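Local atomic coordinates of tyrocidine synthetase 3 (Brevibacillus brevis, PDB entry 2JGP), a protein that forms peptide bonds in the nonribosomal synthesis of the antibiotic tyrocidine, here as a bidomain of peptidyl carrier and condensation domains. Residues 2-5 against 6-9; 91-94 against 95-99; 155-159 against 160-164; 325-329 against 330-334. All blocks are in the same frame, centred on the assembly; numbering follows the deposited sequence.

Contact 1: 2-5 against 6-9; sequences SEYV and APRS
Tyr4 and Val5 run in extended conformation straight into Ala6 and Pro7, without a turn between them, and the chain changes course only at Arg8, where psi falls to -2°. Two side chains then work in opposite senses: Tyr4 reaches forward along the chain, whereas Arg8 folds back. With CG anti to the backbone N (chi1 -180°), the Tyr4 ring is carried beside its own carbonyl and on over Ala6. Ala6 N lies 3.7 Å above one face of the Tyr4 ring, shifted toward the rim, and Tyr4 CE2 rests 3.8 Å from Ala6 CB. Farther out, Tyr4 OH comes 3.6 Å from Pro7 CD, the two side chains crossing at about a right angle; the polar partner of this hydroxyl is Lys395. On its way back, Arg8 brings its CD to 4.0 Å from Val5 CG1, which lies over one face of the guanidinium, toward the rim. The Arg8 chain bends at chi3 (-68°), and its NH2 is taken up by a salt bridge to Glu12 and a hydrogen bond to Gln71. Ser9 then N-caps helix 10-23 through Glu12 N. This lead-in to the first helix therefore has helix 10-23 against Pro7, the Ala30-Leu31 loop beside Val5 and Arg8, and helix 387-403 joined to it through Lys395.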
ATOM      1  N   SER A   2       9.165 -22.397  20.903  1.00 71.78           N
ATOM      2  CA  SER A   2       9.308 -22.727  19.494  1.00 70.46           C
ATOM      3  C   SER A   2      10.235 -21.707  18.840  1.00 69.06           C
ATOM      4  O   SER A   2      10.426 -20.599  19.355  1.00 68.43           O
ATOM      5  CB  SER A   2       7.947 -22.705  18.803  1.00 70.63           C
ATOM      6  OG  SER A   2       7.053 -23.600  19.443  1.00 71.96           O
ATOM      7  N   GLU A   3      10.819 -22.093  17.714  1.00 67.29           N
ATOM      8  CA  GLU A   3      11.535 -21.160  16.855  1.00 66.29           C
ATOM      9  C   GLU A   3      10.657 -19.938  16.561  1.00 65.28           C
ATOM     10  O   GLU A   3       9.459 -20.073  16.290  1.00 65.11           O
ATOM     11  CB  GLU A   3      11.909 -21.858  15.554  1.00 66.18           C
ATOM     12  CG  GLU A   3      12.511 -20.969  14.495  1.00 66.27           C
ATOM     13  CD  GLU A   3      12.798 -21.734  13.228  1.00 65.84           C
ATOM     14  OE1 GLU A   3      11.847 -22.293  12.645  1.00 66.45           O
ATOM     15  OE2 GLU A   3      13.965 -21.781  12.810  1.00 65.21           O
ATOM     16  N   TYR A   4      11.248 -18.747  16.619  1.00 64.20           N
ATOM     17  CA  TYR A   4      10.478 -17.531  16.393  1.00 63.18           C
ATOM     18  C   TYR A   4      10.263 -17.306  14.908  1.00 62.74           C
ATOM     19  O   TYR A   4      11.216 -17.263  14.131  1.00 62.01           O
ATOM     20  CB  TYR A   4      11.153 -16.298  16.982  1.00 62.87           C
ATOM     21  CG  TYR A   4      10.346 -15.037  16.749  1.00 61.90           C
ATOM     22  CD1 TYR A   4       9.095 -14.874  17.339  1.00 61.73           C
ATOM     23  CD2 TYR A   4      10.822 -14.017  15.933  1.00 61.61           C
ATOM     24  CE1 TYR A   4       8.339 -13.728  17.133  1.00 61.51           C
ATOM     25  CE2 TYR A   4      10.067 -12.870  15.712  1.00 62.01           C
ATOM     26  CZ  TYR A   4       8.830 -12.729  16.321  1.00 61.08           C
ATOM     27  OH  TYR A   4       8.086 -11.594  16.111  1.00 60.59           O
ATOM     28  N   VAL A   5       8.994 -17.168  14.539  1.00 62.15           N
ATOM     29  CA  VAL A   5       8.590 -16.726  13.218  1.00 62.24           C
ATOM     30  C   VAL A   5       7.715 -15.492  13.407  1.00 62.31           C
ATOM     31  O   VAL A   5       6.670 -15.554  14.062  1.00 62.39           O
ATOM     32  CB  VAL A   5       7.832 -17.839  12.479  1.00 62.58           C
ATOM     33  CG1 VAL A   5       7.217 -17.307  11.196  1.00 63.12           C
ATOM     34  CG2 VAL A   5       8.776 -19.022  12.196  1.00 61.92           C
ATOM     35  N   ALA A   6       8.147 -14.359  12.862  1.00 62.11           N
ATOM     36  CA  ALA A   6       7.419 -13.105  13.064  1.00 62.28           C
ATOM     37  C   ALA A   6       6.046 -13.190  12.393  1.00 62.38           C
ATOM     38  O   ALA A   6       5.916 -13.845  11.361  1.00 62.28           O
ATOM     39  CB  ALA A   6       8.208 -11.936  12.508  1.00 61.98           C
ATOM     40  N   PRO A   7       5.019 -12.533  12.972  1.00 62.56           N
ATOM     41  CA  PRO A   7       3.681 -12.534  12.362  1.00 62.43           C
ATOM     42  C   PRO A   7       3.718 -12.175  10.873  1.00 62.31           C
ATOM     43  O   PRO A   7       4.435 -11.252  10.479  1.00 63.07           O
ATOM     44  CB  PRO A   7       2.940 -11.467  13.170  1.00 62.62           C
ATOM     45  CG  PRO A   7       3.587 -11.526  14.521  1.00 63.02           C
ATOM     46  CD  PRO A   7       5.044 -11.752  14.222  1.00 62.51           C
ATOM     47  N   ARG A   8       2.982 -12.921  10.054  1.00 62.25           N
ATOM     48  CA  ARG A   8       3.038 -12.780   8.590  1.00 61.69           C
ATOM     49  C   ARG A   8       1.720 -12.293   7.991  1.00 61.99           C
ATOM     50  O   ARG A   8       1.608 -12.104   6.775  1.00 61.58           O
ATOM     51  CB  ARG A   8       3.388 -14.123   7.957  1.00 61.63           C
ATOM     52  CG  ARG A   8       4.677 -14.729   8.468  1.00 61.14           C
ATOM     53  CD  ARG A   8       4.723 -16.203   8.209  1.00 61.03           C
ATOM     54  NE  ARG A   8       3.742 -16.935   9.003  1.00 60.95           N
ATOM     55  CZ  ARG A   8       3.683 -18.261   9.074  1.00 59.80           C
ATOM     56  NH1 ARG A   8       4.546 -19.013   8.398  1.00 57.78           N
ATOM     57  NH2 ARG A   8       2.753 -18.843   9.818  1.00 59.03           N
ATOM     58  N   SER A   9       0.718 -12.117   8.844  1.00 61.92           N
ATOM     59  CA  SER A   9      -0.601 -11.702   8.405  1.00 61.93           C
ATOM     60  C   SER A   9      -1.225 -10.863   9.487  1.00 62.00           C
ATOM     61  O   SER A   9      -0.752 -10.858  10.621  1.00 61.65           O
ATOM     62  CB  SER A   9      -1.490 -12.913   8.145  1.00 61.96           C
ATOM     63  OG  SER A   9      -1.800 -13.578   9.355  1.00 61.86           O
TER

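Contact 2: 91-94 against 95-99; sequences VQKQ and AYYPV
The bend that brings the chain into the short strand 97-98 of the condensation domain closes on itself through Tyr97 and Gln94. Gln94 N donates to Tyr97 OH over 3.0 Å with an angle of 153° at the hydrogen, so a side chain from the strand holds the backbone of the loop three residues earlier. Residues 91-94 and 95-97 head in directions 133° apart, and the Tyr97 ring fills the angle between them. It gets there because its CG stands anti to the carbonyl carbon, beside the backbone N (chi1 -57°), which swings the ring back across the turn. The loop then wraps round the outer half of that ring. Gln92 O approaches the edge, near the ring plane, 3.9 Å from Tyr97 CE2. The same Tyr97 CE2 has Gln94 CB at 3.8 Å and Val91 CG2 at 4.0 Å, so three residues converge on one ring carbon. Next to the hydroxyl, Lys93 CA lies 3.5 Å from Tyr97 OH and Lys93 CG passes it at 4.0 Å, the extended chain then continuing past CG. The bond to Gln94 N and the packing at CE2 hold the buried ring in the bend. Lys254 and Val258 of helix 253-263 pack on Tyr97 and Val91 respectively, Asp255 accepts from Val91 N, and strand 160-165 pairs with Tyr97 through Gln163.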
ATOM      1  N   VAL A  91     -22.390 -10.293  -1.597  1.00 48.70           N
ATOM      2  CA  VAL A  91     -23.525  -9.511  -1.105  1.00 49.18           C
ATOM      3  C   VAL A  91     -24.774  -9.728  -1.956  1.00 49.73           C
ATOM      4  O   VAL A  91     -24.684 -10.131  -3.110  1.00 49.51           O
ATOM      5  CB  VAL A  91     -23.187  -8.008  -1.050  1.00 49.07           C
ATOM      6  CG1 VAL A  91     -21.976  -7.780  -0.151  1.00 49.00           C
ATOM      7  CG2 VAL A  91     -22.936  -7.454  -2.444  1.00 48.56           C
ATOM      8  N   GLN A  92     -25.936  -9.454  -1.369  1.00 50.86           N
ATOM      9  CA  GLN A  92     -27.208  -9.555  -2.081  1.00 51.86           C
ATOM     10  C   GLN A  92     -27.291  -8.489  -3.173  1.00 52.13           C
ATOM     11  O   GLN A  92     -26.832  -7.361  -2.981  1.00 52.14           O
ATOM     12  CB  GLN A  92     -28.385  -9.398  -1.114  1.00 52.24           C
ATOM     13  CG  GLN A  92     -28.421 -10.452   0.003  1.00 53.99           C
ATOM     14  CD  GLN A  92     -29.777 -11.123   0.153  1.00 56.33           C
ATOM     15  OE1 GLN A  92     -30.350 -11.157   1.247  1.00 58.14           O
ATOM     16  NE2 GLN A  92     -30.298 -11.666  -0.950  1.00 57.06           N
ATOM     17  N   LYS A  93     -27.875  -8.857  -4.312  1.00 52.61           N
ATOM     18  CA  LYS A  93     -28.000  -7.948  -5.446  1.00 53.02           C
ATOM     19  C   LYS A  93     -28.819  -6.718  -5.068  1.00 53.16           C
ATOM     20  O   LYS A  93     -29.820  -6.818  -4.354  1.00 53.10           O
ATOM     21  CB  LYS A  93     -28.629  -8.653  -6.655  1.00 53.26           C
ATOM     22  CG  LYS A  93     -28.788  -7.745  -7.881  1.00 53.96           C
ATOM     23  CD  LYS A  93     -28.916  -8.533  -9.180  1.00 55.32           C
ATOM     24  CE  LYS A  93     -29.059  -7.599 -10.381  1.00 56.03           C
ATOM     25  NZ  LYS A  93     -28.669  -8.245 -11.675  1.00 56.44           N
ATOM     26  N   GLN A  94     -28.380  -5.563  -5.556  1.00 53.44           N
ATOM     27  CA  GLN A  94     -28.981  -4.284  -5.205  1.00 53.85           C
ATOM     28  C   GLN A  94     -28.857  -3.337  -6.403  1.00 54.04           C
ATOM     29  O   GLN A  94     -28.031  -3.560  -7.289  1.00 53.22           O
ATOM     30  CB  GLN A  94     -28.278  -3.722  -3.962  1.00 54.10           C
ATOM     31  CG  GLN A  94     -29.194  -3.107  -2.912  1.00 55.27           C
ATOM     32  CD  GLN A  94     -30.222  -4.087  -2.348  1.00 56.25           C
ATOM     33  OE1 GLN A  94     -31.427  -3.877  -2.477  1.00 57.29           O
ATOM     34  NE2 GLN A  94     -29.747  -5.157  -1.721  1.00 57.35           N
ATOM     35  N   ALA A  95     -29.693  -2.299  -6.440  1.00 54.73           N
ATOM     36  CA  ALA A  95     -29.690  -1.335  -7.547  1.00 55.24           C
ATOM     37  C   ALA A  95     -28.375  -0.566  -7.603  1.00 55.83           C
ATOM     38  O   ALA A  95     -27.825  -0.331  -8.681  1.00 56.30           O
ATOM     39  CB  ALA A  95     -30.873  -0.366  -7.412  1.00 55.23           C
ATOM     40  N   TYR A  96     -27.881  -0.177  -6.430  1.00 56.16           N
ATOM     41  CA  TYR A  96     -26.607   0.512  -6.289  1.00 56.79           C
ATOM     42  C   TYR A  96     -25.890  -0.053  -5.081  1.00 56.98           C
ATOM     43  O   TYR A  96     -26.508  -0.692  -4.228  1.00 56.73           O
ATOM     44  CB  TYR A  96     -26.813   2.009  -6.056  1.00 57.33           C
ATOM     45  CG  TYR A  96     -27.620   2.722  -7.105  1.00 57.73           C
ATOM     46  CD1 TYR A  96     -28.988   2.905  -6.945  1.00 57.69           C
ATOM     47  CD2 TYR A  96     -27.015   3.246  -8.244  1.00 57.78           C
ATOM     48  CE1 TYR A  96     -29.740   3.571  -7.895  1.00 58.60           C
ATOM     49  CE2 TYR A  96     -27.759   3.917  -9.204  1.00 58.35           C
ATOM     50  CZ  TYR A  96     -29.122   4.074  -9.020  1.00 57.95           C
ATOM     51  OH  TYR A  96     -29.871   4.730  -9.955  1.00 59.05           O
ATOM     52  N   TYR A  97     -24.591   0.205  -4.998  1.00 57.14           N
ATOM     53  CA  TYR A  97     -23.785  -0.254  -3.872  1.00 57.43           C
ATOM     54  C   TYR A  97     -23.018   0.920  -3.281  1.00 57.58           C
ATOM     55  O   TYR A  97     -22.651   1.847  -4.008  1.00 56.46           O
ATOM     56  CB  TYR A  97     -22.837  -1.360  -4.323  1.00 57.42           C
ATOM     57  CG  TYR A  97     -23.561  -2.526  -4.949  1.00 57.84           C
ATOM     58  CD1 TYR A  97     -23.817  -2.560  -6.317  1.00 57.20           C
ATOM     59  CD2 TYR A  97     -24.011  -3.586  -4.170  1.00 57.72           C
ATOM     60  CE1 TYR A  97     -24.495  -3.625  -6.894  1.00 56.71           C
ATOM     61  CE2 TYR A  97     -24.685  -4.659  -4.736  1.00 57.80           C
ATOM     62  CZ  TYR A  97     -24.928  -4.670  -6.094  1.00 57.97           C
ATOM     63  OH  TYR A  97     -25.596  -5.735  -6.648  1.00 58.29           O
ATOM     64  N   PRO A  98     -22.767   0.889  -1.959  1.00 57.91           N
ATOM     65  CA  PRO A  98     -21.998   1.993  -1.407  1.00 58.21           C
ATOM     66  C   PRO A  98     -20.608   2.057  -2.028  1.00 58.65           C
ATOM     67  O   PRO A  98     -20.058   1.028  -2.433  1.00 58.45           O
ATOM     68  CB  PRO A  98     -21.908   1.658   0.092  1.00 58.36           C
ATOM     69  CG  PRO A  98     -22.136   0.180   0.173  1.00 58.11           C
ATOM     70  CD  PRO A  98     -23.091  -0.128  -0.940  1.00 58.25           C
ATOM     71  N   VAL A  99     -20.052   3.259  -2.119  1.00 58.64           N
ATOM     72  CA  VAL A  99     -18.635   3.400  -2.428  1.00 59.29           C
ATOM     73  C   VAL A  99     -17.805   3.104  -1.185  1.00 60.26           C
ATOM     74  O   VAL A  99     -18.294   3.218  -0.063  1.00 60.39           O
ATOM     75  CB  VAL A  99     -18.294   4.805  -2.956  1.00 59.25           C
ATOM     76  CG1 VAL A  99     -19.003   5.053  -4.272  1.00 58.66           C
ATOM     77  CG2 VAL A  99     -18.655   5.876  -1.930  1.00 58.94           C
TER

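Contact 3: 155-159 against 160-164; sequences AVVNG and EPVQN
Ala155 O takes the shortest backbone bond of this hairpin, from Val162 N at 2.7 Å, and the same oxygen also receives a CA-H contact from Pro161 CA at 3.3 Å. Ala155 N answers with a bond to Val162 O, completing a hydrogen-bonded antiparallel pair. Val156 and Pro161 form the non-hydrogen-bonded pair that follows, which suits a proline with no N-H to give. Val157 and Glu160 close the ladder in both directions across a type I' turn. Of their two bonds, Val157 N to Glu160 O (2.9 Å) is the more conventional, since Glu160 N stands well above the carbonyl plane of Val157 O. Asn158 and Gly159 at the tip both have positive phi. On the face carrying Ala155, Val157 and Val162, Val157 CG2 touches Val162 CG2 at 3.6 Å, the branches crossing at about a right angle, and Tyr96 packs against both valines. Tyr107 of helix 101-113 lies against Val156 and Pro161 on the other face. Glu160 bends at chi2 (-67°) and its carboxylate is shared out: OE1 pairs with Lys104, while a water joins Glu160 OE2 (2.7 Å) to Asn158 O (2.9 Å). The salt bridge to Lys104 would favour an ionised Glu160 and joins the turn to helix 101-113, while the water links the carboxylate back to the turn.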
ATOM      1  N   ALA A 155     -22.851   7.414  -9.373  1.00 59.54           N
ATOM      2  CA  ALA A 155     -23.973   8.343  -9.346  1.00 59.93           C
ATOM      3  C   ALA A 155     -24.124   8.830  -7.915  1.00 60.30           C
ATOM      4  O   ALA A 155     -23.492   8.282  -7.009  1.00 60.35           O
ATOM      5  CB  ALA A 155     -25.239   7.654  -9.819  1.00 59.64           C
ATOM      6  N   VAL A 156     -24.934   9.869  -7.716  1.00 60.70           N
ATOM      7  CA  VAL A 156     -25.276  10.321  -6.372  1.00 61.12           C
ATOM      8  C   VAL A 156     -26.692   9.862  -6.066  1.00 61.16           C
ATOM      9  O   VAL A 156     -27.634  10.210  -6.774  1.00 61.22           O
ATOM     10  CB  VAL A 156     -25.152  11.854  -6.220  1.00 61.32           C
ATOM     11  CG1 VAL A 156     -25.697  12.319  -4.865  1.00 61.82           C
ATOM     12  CG2 VAL A 156     -23.700  12.269  -6.369  1.00 61.71           C
ATOM     13  N   VAL A 157     -26.830   9.058  -5.019  1.00 61.56           N
ATOM     14  CA  VAL A 157     -28.124   8.533  -4.606  1.00 61.80           C
ATOM     15  C   VAL A 157     -28.274   8.786  -3.118  1.00 62.26           C
ATOM     16  O   VAL A 157     -27.385   8.454  -2.336  1.00 62.04           O
ATOM     17  CB  VAL A 157     -28.232   7.022  -4.902  1.00 61.71           C
ATOM     18  CG1 VAL A 157     -29.480   6.427  -4.252  1.00 61.68           C
ATOM     19  CG2 VAL A 157     -28.230   6.783  -6.414  1.00 61.65           C
ATOM     20  N   ASN A 158     -29.392   9.390  -2.739  1.00 62.69           N
ATOM     21  CA  ASN A 158     -29.610   9.829  -1.366  1.00 63.19           C
ATOM     22  C   ASN A 158     -28.375  10.542  -0.794  1.00 63.40           C
ATOM     23  O   ASN A 158     -27.911  10.227   0.300  1.00 63.83           O
ATOM     24  CB  ASN A 158     -30.045   8.640  -0.499  1.00 63.39           C
ATOM     25  CG  ASN A 158     -31.367   8.033  -0.958  1.00 63.68           C
ATOM     26  OD1 ASN A 158     -32.198   8.712  -1.549  1.00 66.08           O
ATOM     27  ND2 ASN A 158     -31.562   6.752  -0.684  1.00 64.76           N
ATOM     28  N   GLY A 159     -27.830  11.479  -1.570  1.00 63.86           N
ATOM     29  CA  GLY A 159     -26.748  12.356  -1.114  1.00 64.21           C
ATOM     30  C   GLY A 159     -25.357  11.761  -1.001  1.00 64.62           C
ATOM     31  O   GLY A 159     -24.431  12.438  -0.538  1.00 65.22           O
ATOM     32  N   GLU A 160     -25.198  10.507  -1.432  1.00 64.25           N
ATOM     33  CA  GLU A 160     -23.935   9.805  -1.357  1.00 63.73           C
ATOM     34  C   GLU A 160     -23.517   9.385  -2.750  1.00 62.93           C
ATOM     35  O   GLU A 160     -24.368   8.987  -3.548  1.00 62.10           O
ATOM     36  CB  GLU A 160     -24.079   8.539  -0.513  1.00 64.07           C
ATOM     37  CG  GLU A 160     -24.450   8.776   0.926  1.00 65.33           C
ATOM     38  CD  GLU A 160     -23.351   9.462   1.715  1.00 67.50           C
ATOM     39  OE1 GLU A 160     -22.162   9.338   1.339  1.00 68.43           O
ATOM     40  OE2 GLU A 160     -23.684  10.120   2.718  1.00 68.48           O
ATOM     41  N   PRO A 161     -22.206   9.447  -3.045  1.00 62.27           N
ATOM     42  CA  PRO A 161     -21.723   8.768  -4.237  1.00 61.62           C
ATOM     43  C   PRO A 161     -21.993   7.279  -4.066  1.00 60.89           C
ATOM     44  O   PRO A 161     -21.834   6.756  -2.959  1.00 60.64           O
ATOM     45  CB  PRO A 161     -20.211   9.036  -4.222  1.00 61.72           C
ATOM     46  CG  PRO A 161     -20.006  10.140  -3.234  1.00 62.26           C
ATOM     47  CD  PRO A 161     -21.121  10.089  -2.283  1.00 62.52           C
ATOM     48  N   VAL A 162     -22.421   6.613  -5.132  1.00 60.23           N
ATOM     49  CA  VAL A 162     -22.634   5.169  -5.100  1.00 59.50           C
ATOM     50  C   VAL A 162     -22.096   4.522  -6.365  1.00 59.48           C
ATOM     51  O   VAL A 162     -21.980   5.174  -7.413  1.00 58.48           O
ATOM     52  CB  VAL A 162     -24.128   4.801  -4.949  1.00 59.35           C
ATOM     53  CG1 VAL A 162     -24.660   5.238  -3.589  1.00 58.28           C
ATOM     54  CG2 VAL A 162     -24.958   5.422  -6.085  1.00 59.25           C
ATOM     55  N   GLN A 163     -21.784   3.235  -6.249  1.00 59.04           N
ATOM     56  CA  GLN A 163     -21.320   2.445  -7.375  1.00 59.35           C
ATOM     57  C   GLN A 163     -22.505   1.904  -8.149  1.00 59.45           C
ATOM     58  O   GLN A 163     -23.421   1.317  -7.570  1.00 59.36           O
ATOM     59  CB  GLN A 163     -20.474   1.272  -6.893  1.00 59.37           C
ATOM     60  CG  GLN A 163     -19.270   1.672  -6.092  1.00 59.96           C
ATOM     61  CD  GLN A 163     -18.386   0.494  -5.782  1.00 61.01           C
ATOM     62  OE1 GLN A 163     -17.628   0.035  -6.640  1.00 61.31           O
ATOM     63  NE2 GLN A 163     -18.490  -0.023  -4.554  1.00 60.63           N
ATOM     64  N   ASN A 164     -22.477   2.118  -9.458  1.00 59.89           N
ATOM     65  CA  ASN A 164     -23.485   1.611 -10.369  1.00 60.18           C
ATOM     66  C   ASN A 164     -22.800   0.573 -11.251  1.00 60.60           C
ATOM     67  O   ASN A 164     -21.961   0.910 -12.080  1.00 60.42           O
ATOM     68  CB  ASN A 164     -24.068   2.768 -11.186  1.00 60.43           C
ATOM     69  CG  ASN A 164     -25.295   2.375 -11.991  1.00 61.21           C
ATOM     70  OD1 ASN A 164     -25.682   1.211 -12.040  1.00 62.09           O
ATOM     71  ND2 ASN A 164     -25.914   3.364 -12.637  1.00 63.08           N
TER
HETATM   72  O   HOH W   1     -26.387  10.589   2.766  1.00 63.57           O

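Contact 4: 325-329 against 330-334; sequences TGTTL and YMVLL
Tyr330 supplies the single aromatic ring here, yet it meets residues 325-329 through its stem: Tyr330 CB is 3.5 Å from Thr328 OG1, and the ring itself leads away to an edge-to-face stack with Phe432. Thr328 is the N-cap of helix 329-345. Its OG1 lies between its own backbone N and carbonyl carbon (chi1 61°), a position from which it accepts from Met331 N at 3.1 Å, with 153° at the hydrogen. Thr328 O then takes Val332 N at 3.1 Å, and Leu329 O takes Leu333 N at 3.0 Å, so the first turn is bonded from both the cap side chain and the main chain. By contrast, Thr328 N is buried with no partner in the model. Met331 closes over the cap, its CG 3.2 Å from Thr328 OG1, and runs on extended past the threonines. Thr327 packs beside it, with Thr327 CB 3.9 Å from Met331 SD and Thr327 OG1 3.4 Å from Val332 CG2. That hydroxyl donates to Thr325 OG1. One turn along, Leu329 CD1 packs on Leu333 CG at 3.8 Å. Just upstream, Gly326 ends helix 312-325 in a Schellman motif with positive phi, so one helix stops and the next is capped within three residues. Helix 312-325 lies against Thr327, Leu329 and Val332, helix 387-403 against Thr327, Tyr330 and Met331, and strand 430-435 against Leu329, Tyr330 and Leu333.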
ATOM      1  N   THR A 325      17.315  -9.680  14.596  1.00 59.26           N
ATOM      2  CA  THR A 325      16.504  -8.881  15.520  1.00 59.28           C
ATOM      3  C   THR A 325      15.023  -9.251  15.515  1.00 59.86           C
ATOM      4  O   THR A 325      14.216  -8.584  16.170  1.00 60.35           O
ATOM      5  CB  THR A 325      16.609  -7.387  15.175  1.00 59.03           C
ATOM      6  OG1 THR A 325      16.261  -7.194  13.799  1.00 57.49           O
ATOM      7  CG2 THR A 325      18.022  -6.874  15.436  1.00 58.43           C
ATOM      8  N   GLY A 326      14.660 -10.294  14.770  1.00 60.16           N
ATOM      9  CA  GLY A 326      13.262 -10.711  14.657  1.00 60.36           C
ATOM     10  C   GLY A 326      12.363  -9.717  13.948  1.00 60.10           C
ATOM     11  O   GLY A 326      11.174  -9.623  14.253  1.00 60.42           O
ATOM     12  N   THR A 327      12.929  -8.978  12.996  1.00 60.17           N
ATOM     13  CA  THR A 327      12.185  -7.978  12.246  1.00 60.08           C
ATOM     14  C   THR A 327      12.226  -8.310  10.761  1.00 60.46           C
ATOM     15  O   THR A 327      12.861  -9.284  10.346  1.00 60.79           O
ATOM     16  CB  THR A 327      12.754  -6.555  12.470  1.00 59.92           C
ATOM     17  OG1 THR A 327      14.124  -6.500  12.051  1.00 59.09           O
ATOM     18  CG2 THR A 327      12.653  -6.160  13.933  1.00 59.35           C
ATOM     19  N   THR A 328      11.517  -7.511   9.972  1.00 60.67           N
ATOM     20  CA  THR A 328      11.553  -7.613   8.528  1.00 60.54           C
ATOM     21  C   THR A 328      12.547  -6.584   8.009  1.00 60.51           C
ATOM     22  O   THR A 328      12.852  -5.608   8.695  1.00 60.51           O
ATOM     23  CB  THR A 328      10.159  -7.349   7.914  1.00 60.75           C
ATOM     24  OG1 THR A 328       9.722  -6.025   8.246  1.00 60.17           O
ATOM     25  CG2 THR A 328       9.130  -8.372   8.437  1.00 60.79           C
ATOM     26  N   LEU A 329      13.058  -6.799   6.802  1.00 60.20           N
ATOM     27  CA  LEU A 329      13.917  -5.809   6.160  1.00 60.20           C
ATOM     28  C   LEU A 329      13.180  -4.479   6.061  1.00 59.77           C
ATOM     29  O   LEU A 329      13.752  -3.424   6.312  1.00 59.11           O
ATOM     30  CB  LEU A 329      14.358  -6.285   4.775  1.00 60.32           C
ATOM     31  CG  LEU A 329      15.218  -5.306   3.972  1.00 60.93           C
ATOM     32  CD1 LEU A 329      16.444  -4.848   4.767  1.00 60.89           C
ATOM     33  CD2 LEU A 329      15.625  -5.937   2.656  1.00 61.77           C
ATOM     34  N   TYR A 330      11.892  -4.541   5.728  1.00 59.65           N
ATOM     35  CA  TYR A 330      11.037  -3.360   5.731  1.00 59.32           C
ATOM     36  C   TYR A 330      11.181  -2.553   7.021  1.00 58.73           C
ATOM     37  O   TYR A 330      11.379  -1.337   6.981  1.00 58.26           O
ATOM     38  CB  TYR A 330       9.571  -3.782   5.556  1.00 60.20           C
ATOM     39  CG  TYR A 330       8.600  -2.634   5.508  1.00 61.39           C
ATOM     40  CD1 TYR A 330       8.144  -2.142   4.292  1.00 63.52           C
ATOM     41  CD2 TYR A 330       8.130  -2.043   6.678  1.00 62.63           C
ATOM     42  CE1 TYR A 330       7.252  -1.089   4.238  1.00 64.49           C
ATOM     43  CE2 TYR A 330       7.241  -0.991   6.637  1.00 64.20           C
ATOM     44  CZ  TYR A 330       6.808  -0.517   5.412  1.00 64.59           C
ATOM     45  OH  TYR A 330       5.921   0.520   5.357  1.00 65.63           O
ATOM     46  N   MET A 331      11.077  -3.231   8.161  1.00 57.69           N
ATOM     47  CA  MET A 331      11.155  -2.561   9.465  1.00 57.41           C
ATOM     48  C   MET A 331      12.528  -1.942   9.735  1.00 56.65           C
ATOM     49  O   MET A 331      12.619  -0.845  10.282  1.00 56.61           O
ATOM     50  CB  MET A 331      10.814  -3.530  10.594  1.00 57.23           C
ATOM     51  CG  MET A 331       9.346  -3.938  10.672  1.00 58.15           C
ATOM     52  SD  MET A 331       9.162  -5.312  11.828  1.00 59.18           S
ATOM     53  CE  MET A 331       7.445  -5.773  11.555  1.00 57.88           C
ATOM     54  N   VAL A 332      13.584  -2.659   9.372  1.00 56.28           N
ATOM     55  CA  VAL A 332      14.953  -2.186   9.571  1.00 55.53           C
ATOM     56  C   VAL A 332      15.163  -0.887   8.791  1.00 55.52           C
ATOM     57  O   VAL A 332      15.637   0.111   9.334  1.00 54.85           O
ATOM     58  CB  VAL A 332      15.977  -3.248   9.110  1.00 55.75           C
ATOM     59  CG1 VAL A 332      17.398  -2.664   9.073  1.00 55.50           C
ATOM     60  CG2 VAL A 332      15.913  -4.490  10.017  1.00 54.82           C
ATOM     61  N   LEU A 333      14.772  -0.906   7.521  1.00 55.37           N
ATOM     62  CA  LEU A 333      14.889   0.269   6.652  1.00 55.21           C
ATOM     63  C   LEU A 333      14.024   1.444   7.128  1.00 55.22           C
ATOM     64  O   LEU A 333      14.465   2.599   7.098  1.00 55.10           O
ATOM     65  CB  LEU A 333      14.526  -0.099   5.220  1.00 55.06           C
ATOM     66  CG  LEU A 333      15.386  -1.160   4.545  1.00 54.99           C
ATOM     67  CD1 LEU A 333      14.801  -1.512   3.189  1.00 54.55           C
ATOM     68  CD2 LEU A 333      16.826  -0.698   4.419  1.00 55.75           C
ATOM     69  N   LEU A 334      12.797   1.159   7.559  1.00 55.52           N
ATOM     70  CA  LEU A 334      11.939   2.204   8.113  1.00 55.74           C
ATOM     71  C   LEU A 334      12.577   2.807   9.355  1.00 55.69           C
ATOM     72  O   LEU A 334      12.544   4.024   9.556  1.00 55.73           O
ATOM     73  CB  LEU A 334      10.546   1.657   8.453  1.00 56.12           C
ATOM     74  CG  LEU A 334       9.566   2.639   9.112  1.00 56.47           C
ATOM     75  CD1 LEU A 334       9.355   3.892   8.242  1.00 57.15           C
ATOM     76  CD2 LEU A 334       8.247   1.933   9.402  1.00 57.06           C
TER

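Along the chain the four contacts follow in series, and in space they fall into two pairs on different sides of the molecule. Contacts 2 and 3, with centres about 11 Å apart, share the small antiparallel sheet: strand 97-98 borders strand 160-165, and Pro98 O probably accepts a hydrogen bond from Gln163 NE2. Contacts 1 and 4 have centres about 14 Å apart and touch where Tyr4 CE2 meets Gly326 O; Lys395 of helix 387-403 also bonds Gly326 O. The lead-in to the carrier domain's first helix therefore touches the condensation domain and shares a lysine with it. Centres of contacts 1 and 3 lie about 44 Å apart, across the chain's centre.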